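Local coordinates for protein CdiI (Burkholderia pseudomallei 1026a, PDB 4G6V) that binds the CdiA-CT toxin, a tRNase of a contact-dependent growth inhibition system, as its immunity protein and probably neutralises it, at residues D42-F45 with S46-E49; D73-P76 with I77-I81. One frame throughout, in Å; residues are numbered along the deposited sequence.

How the contacts relate
Both contacts are local, each lying at the start of a helix, and they sit on opposite sides of the chain's centre, with centres 24 Å apart and nearest atoms about 16 Å apart. Contact 1 opens helix 45-53 and is partly buried, with Ala43 and Leu47 inside and Asp44, Phe45 and Glu49 exposed. Contact 2 opens helix 75-84 and has a larger apolar share: Ile75, Val78 and Ser79 are buried, while Pro76, Ile77 and Lys80 are exposed. A carboxylate takes up a backbone N-H in the first, whereas in the second a serine hydroxyl adds to a backbone carbonyl. Both helix starts also reach the toxin chain.

Contact 1 (D42-F45 with S46-E49); sequences DADF and SLKE
Asp44 caps the helix by accepting the N-H of Leu47 on its OD1 at 3.0 Å, a nearly straight bond (172°) on the syn side of the carboxylate though somewhat out of its plane. Its CG is turned between the backbone N and the carbonyl carbon (chi1 66°), which folds the short side chain back over the first turn. Aspartate suits this N-cap place because its negative carboxylate meets a helix end whose dipole is probably favourable to it. Asp44 O accepts the N-H of Lys48 at 3.1 Å, the first i to i+4 bond of the helix. The extended Lys48 side chain then runs back along the loop: CB lies 3.5 Å and CG 3.2 Å from Asp44 O, CD passes alongside, and CE comes to 3.4 Å from Ala43 O. Small Ala43 lets its CB lie 3.9 Å from Lys48 CG. Further on, Phe45 CE2 lies 3.8 Å from Glu49 OE1, the ring and carboxylate planes 51° apart. The cap links strand 35-42 to helix 45-53: Ala43 still shares backbone hydrogen bonds with Glu59, just before strand 60-66, while Ser46 and Leu47 pack on Thr116 and Asn120 of the toxin chain.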
loop_
_atom_site.group_PDB
_atom_site.type_symbol
_atom_site.label_atom_id
_atom_site.label_comp_id
_atom_site.label_asym_id
_atom_site.label_seq_id
_atom_site.Cartn_x
_atom_site.Cartn_y
_atom_site.Cartn_z
ATOM N N ASP B 42 14.025 -3.610 10.688
ATOM C CA ASP B 42 15.067 -4.390 10.053
ATOM C C ASP B 42 14.363 -5.181 8.975
ATOM O O ASP B 42 13.275 -5.708 9.191
ATOM C CB ASP B 42 15.749 -5.355 11.041
ATOM C CG ASP B 42 16.342 -4.646 12.256
ATOM O OD1 ASP B 42 17.060 -3.638 12.072
ATOM O OD2 ASP B 42 16.090 -5.100 13.402
ATOM N N ALA B 43 14.982 -5.256 7.807
ATOM C CA ALA B 43 14.437 -6.052 6.726
ATOM C C ALA B 43 14.592 -7.529 7.041
ATOM O O ALA B 43 15.675 -7.967 7.375
ATOM C CB ALA B 43 15.145 -5.717 5.429
ATOM N N ASP B 44 13.515 -8.291 6.945
ATOM C CA ASP B 44 13.611 -9.744 7.027
ATOM C C ASP B 44 14.007 -10.340 5.671
ATOM O O ASP B 44 14.304 -9.612 4.716
ATOM C CB ASP B 44 12.273 -10.324 7.453
ATOM C CG ASP B 44 11.201 -10.111 6.404
ATOM O OD1 ASP B 44 11.503 -9.413 5.404
ATOM O OD2 ASP B 44 10.069 -10.634 6.563
ATOM N N PHE B 45 13.975 -11.667 5.578
ATOM C CA PHE B 45 14.447 -12.354 4.377
ATOM C C PHE B 45 13.624 -12.012 3.132
ATOM O O PHE B 45 14.167 -11.915 2.043
ATOM C CB PHE B 45 14.482 -13.880 4.575
ATOM C CG PHE B 45 14.763 -14.636 3.312
ATOM C CD1 PHE B 45 16.065 -14.936 2.938
ATOM C CD2 PHE B 45 13.730 -15.007 2.468
ATOM C CE1 PHE B 45 16.328 -15.609 1.746
ATOM C CE2 PHE B 45 13.981 -15.680 1.284
ATOM C CZ PHE B 45 15.279 -15.980 0.920
ATOM N N SER B 46 12.314 -11.850 3.309
ATOM C CA SER B 46 11.401 -11.598 2.201
ATOM C C SER B 46 11.652 -10.240 1.593
ATOM O O SER B 46 11.770 -10.137 0.383
ATOM C CB SER B 46 9.941 -11.699 2.648
ATOM O OG SER B 46 9.482 -13.042 2.609
ATOM N N LEU B 47 11.740 -9.203 2.424
ATOM C CA LEU B 47 12.035 -7.861 1.920
ATOM C C LEU B 47 13.422 -7.780 1.260
ATOM O O LEU B 47 13.596 -7.107 0.245
ATOM C CB LEU B 47 11.909 -6.817 3.028
ATOM C CG LEU B 47 10.527 -6.690 3.666
ATOM C CD1 LEU B 47 10.622 -5.983 5.018
ATOM C CD2 LEU B 47 9.555 -5.973 2.733
ATOM N N LYS B 48 14.403 -8.471 1.844
ATOM C CA LYS B 48 15.753 -8.516 1.296
ATOM C C LYS B 48 15.775 -9.158 -0.086
ATOM O O LYS B 48 16.576 -8.775 -0.946
ATOM C CB LYS B 48 16.709 -9.282 2.218
ATOM C CG LYS B 48 17.100 -8.538 3.483
ATOM C CD LYS B 48 18.144 -9.311 4.268
ATOM C CE LYS B 48 18.491 -8.625 5.570
ATOM N NZ LYS B 48 19.701 -9.247 6.180
ATOM N N GLU B 49 14.907 -10.144 -0.278
ATOM C CA GLU B 49 14.817 -10.842 -1.541
ATOM C C GLU B 49 14.317 -9.902 -2.647
ATOM O O GLU B 49 14.923 -9.812 -3.722
ATOM C CB GLU B 49 13.901 -12.053 -1.399
ATOM C CG GLU B 49 13.941 -13.008 -2.576
ATOM C CD GLU B 49 12.982 -14.164 -2.398
ATOM O OE1 GLU B 49 12.084 -14.058 -1.529
ATOM O OE2 GLU B 49 13.136 -15.176 -3.120
#

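Contact 2 (D73-P76 with I77-I81); sequences DLIP and IVSKI
Ser79 folds its hydroxyl back onto the preceding turn, where OG donates to Ile75 O at 2.9 Å. The same carbonyl oxygen takes the N-H of Ser79 at 2.8 Å, so two donors from one residue grip it. They come from different angles: the backbone N lies 20° off the carbonyl plane, whereas the hydroxyl stands well above it. With OG placed beside its own backbone N (chi1 -69°), the serine can reach back along the helix, and its hydroxyl is satisfied within a buried setting. Leu74, at the edge of the buried face, and the exposed Ile77 lie side by side and point the same way. Pro76 suits the first turn: its nitrogen has no hydrogen to give, and none is needed this early in a helix. Its carbonyl O still accepts from Lys80 N at 3.2 Å, with the donor above the carbonyl plane.

What positions this turn is the hydrophobic face beneath it. Ile75 and Val78, branched and apolar, pack on Leu5 and Phe35, while Leu74 and Val78 also touch Leu30 of helix 28-34. Ile75 further meets Thr59 of the toxin chain. The whole is a helix start with one face buried and the other exposed, proline in its first turn and a serine hydroxyl bonded back to the carbonyl four residues earlier, packed on an antiparallel sheet in an alpha+beta arrangement.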
loop_
_atom_site.group_PDB
_atom_site.type_symbol
_atom_site.label_atom_id
_atom_site.label_comp_id
_atom_site.label_asym_id
_atom_site.label_seq_id
_atom_site.Cartn_x
_atom_site.Cartn_y
_atom_site.Cartn_z
ATOM N N ASP B 73 -0.597 13.250 -6.302
ATOM C CA ASP B 73 0.295 13.715 -7.340
ATOM C C ASP B 73 1.651 14.168 -6.791
ATOM O O ASP B 73 2.493 14.646 -7.547
ATOM C CB ASP B 73 -0.361 14.815 -8.179
ATOM C CG ASP B 73 -0.733 16.047 -7.356
ATOM O OD1 ASP B 73 -1.087 15.910 -6.134
ATOM O OD2 ASP B 73 -0.674 17.155 -7.962
ATOM N N LEU B 74 1.882 14.012 -5.491
ATOM C CA LEU B 74 3.192 14.385 -4.960
ATOM C C LEU B 74 4.092 13.181 -4.752
ATOM O O LEU B 74 5.199 13.318 -4.275
ATOM C CB LEU B 74 3.067 15.201 -3.671
ATOM C CG LEU B 74 2.034 16.323 -3.811
ATOM C CD1 LEU B 74 1.536 16.803 -2.449
ATOM C CD2 LEU B 74 2.552 17.495 -4.674
ATOM N N ILE B 75 3.632 12.000 -5.130
ATOM C CA ILE B 75 4.451 10.808 -4.942
ATOM C C ILE B 75 5.875 10.934 -5.515
ATOM O O ILE B 75 6.837 10.630 -4.821
ATOM C CB ILE B 75 3.724 9.525 -5.407
ATOM C CG1 ILE B 75 2.697 9.117 -4.352
ATOM C CG2 ILE B 75 4.691 8.395 -5.654
ATOM C CD1 ILE B 75 1.710 8.020 -4.800
ATOM N N PRO B 76 6.018 11.410 -6.764
ATOM C CA PRO B 76 7.347 11.593 -7.369
ATOM C C PRO B 76 8.213 12.634 -6.666
ATOM O O PRO B 76 9.446 12.510 -6.671
ATOM C CB PRO B 76 7.026 12.090 -8.790
ATOM C CG PRO B 76 5.638 11.694 -9.040
ATOM C CD PRO B 76 4.939 11.726 -7.716
ATOM N N ILE B 77 7.597 13.667 -6.104
ATOM C CA ILE B 77 8.362 14.657 -5.344
ATOM C C ILE B 77 8.728 14.127 -3.950
ATOM O O ILE B 77 9.843 14.346 -3.458
ATOM C CB ILE B 77 7.625 15.996 -5.213
ATOM C CG1 ILE B 77 8.431 16.972 -4.364
ATOM C CG2 ILE B 77 6.307 15.806 -4.544
ATOM C CD1 ILE B 77 7.601 18.131 -3.849
ATOM N N VAL B 78 7.793 13.423 -3.323
ATOM C CA VAL B 78 8.082 12.726 -2.076
ATOM C C VAL B 78 9.210 11.712 -2.263
ATOM O O VAL B 78 10.119 11.624 -1.440
ATOM C CB VAL B 78 6.847 12.010 -1.529
ATOM C CG1 VAL B 78 7.264 10.960 -0.548
ATOM C CG2 VAL B 78 5.905 13.012 -0.877
ATOM N N SER B 79 9.162 10.962 -3.358
ATOM C CA SER B 79 10.204 9.981 -3.649
ATOM C C SER B 79 11.570 10.626 -3.724
ATOM O O SER B 79 12.542 10.122 -3.162
ATOM C CB SER B 79 9.909 9.254 -4.950
ATOM O OG SER B 79 8.783 8.425 -4.778
ATOM N N LYS B 80 11.641 11.752 -4.424
ATOM C CA LYS B 80 12.897 12.477 -4.585
ATOM C C LYS B 80 13.414 13.005 -3.236
ATOM O O LYS B 80 14.588 12.843 -2.918
ATOM C CB LYS B 80 12.726 13.599 -5.611
ATOM C CG LYS B 80 13.823 14.618 -5.575
ATOM C CD LYS B 80 13.278 16.026 -5.748
ATOM C CE LYS B 80 14.004 17.022 -4.835
ATOM N NZ LYS B 80 15.481 17.072 -5.066
ATOM N N ILE B 81 12.528 13.607 -2.440
ATOM C CA ILE B 81 12.868 14.093 -1.100
ATOM C C ILE B 81 13.494 12.982 -0.252
ATOM O O ILE B 81 14.401 13.225 0.564
ATOM C CB ILE B 81 11.613 14.670 -0.385
ATOM C CG1 ILE B 81 11.281 16.063 -0.922
ATOM C CG2 ILE B 81 11.793 14.747 1.122
ATOM C CD1 ILE B 81 9.925 16.590 -0.461
#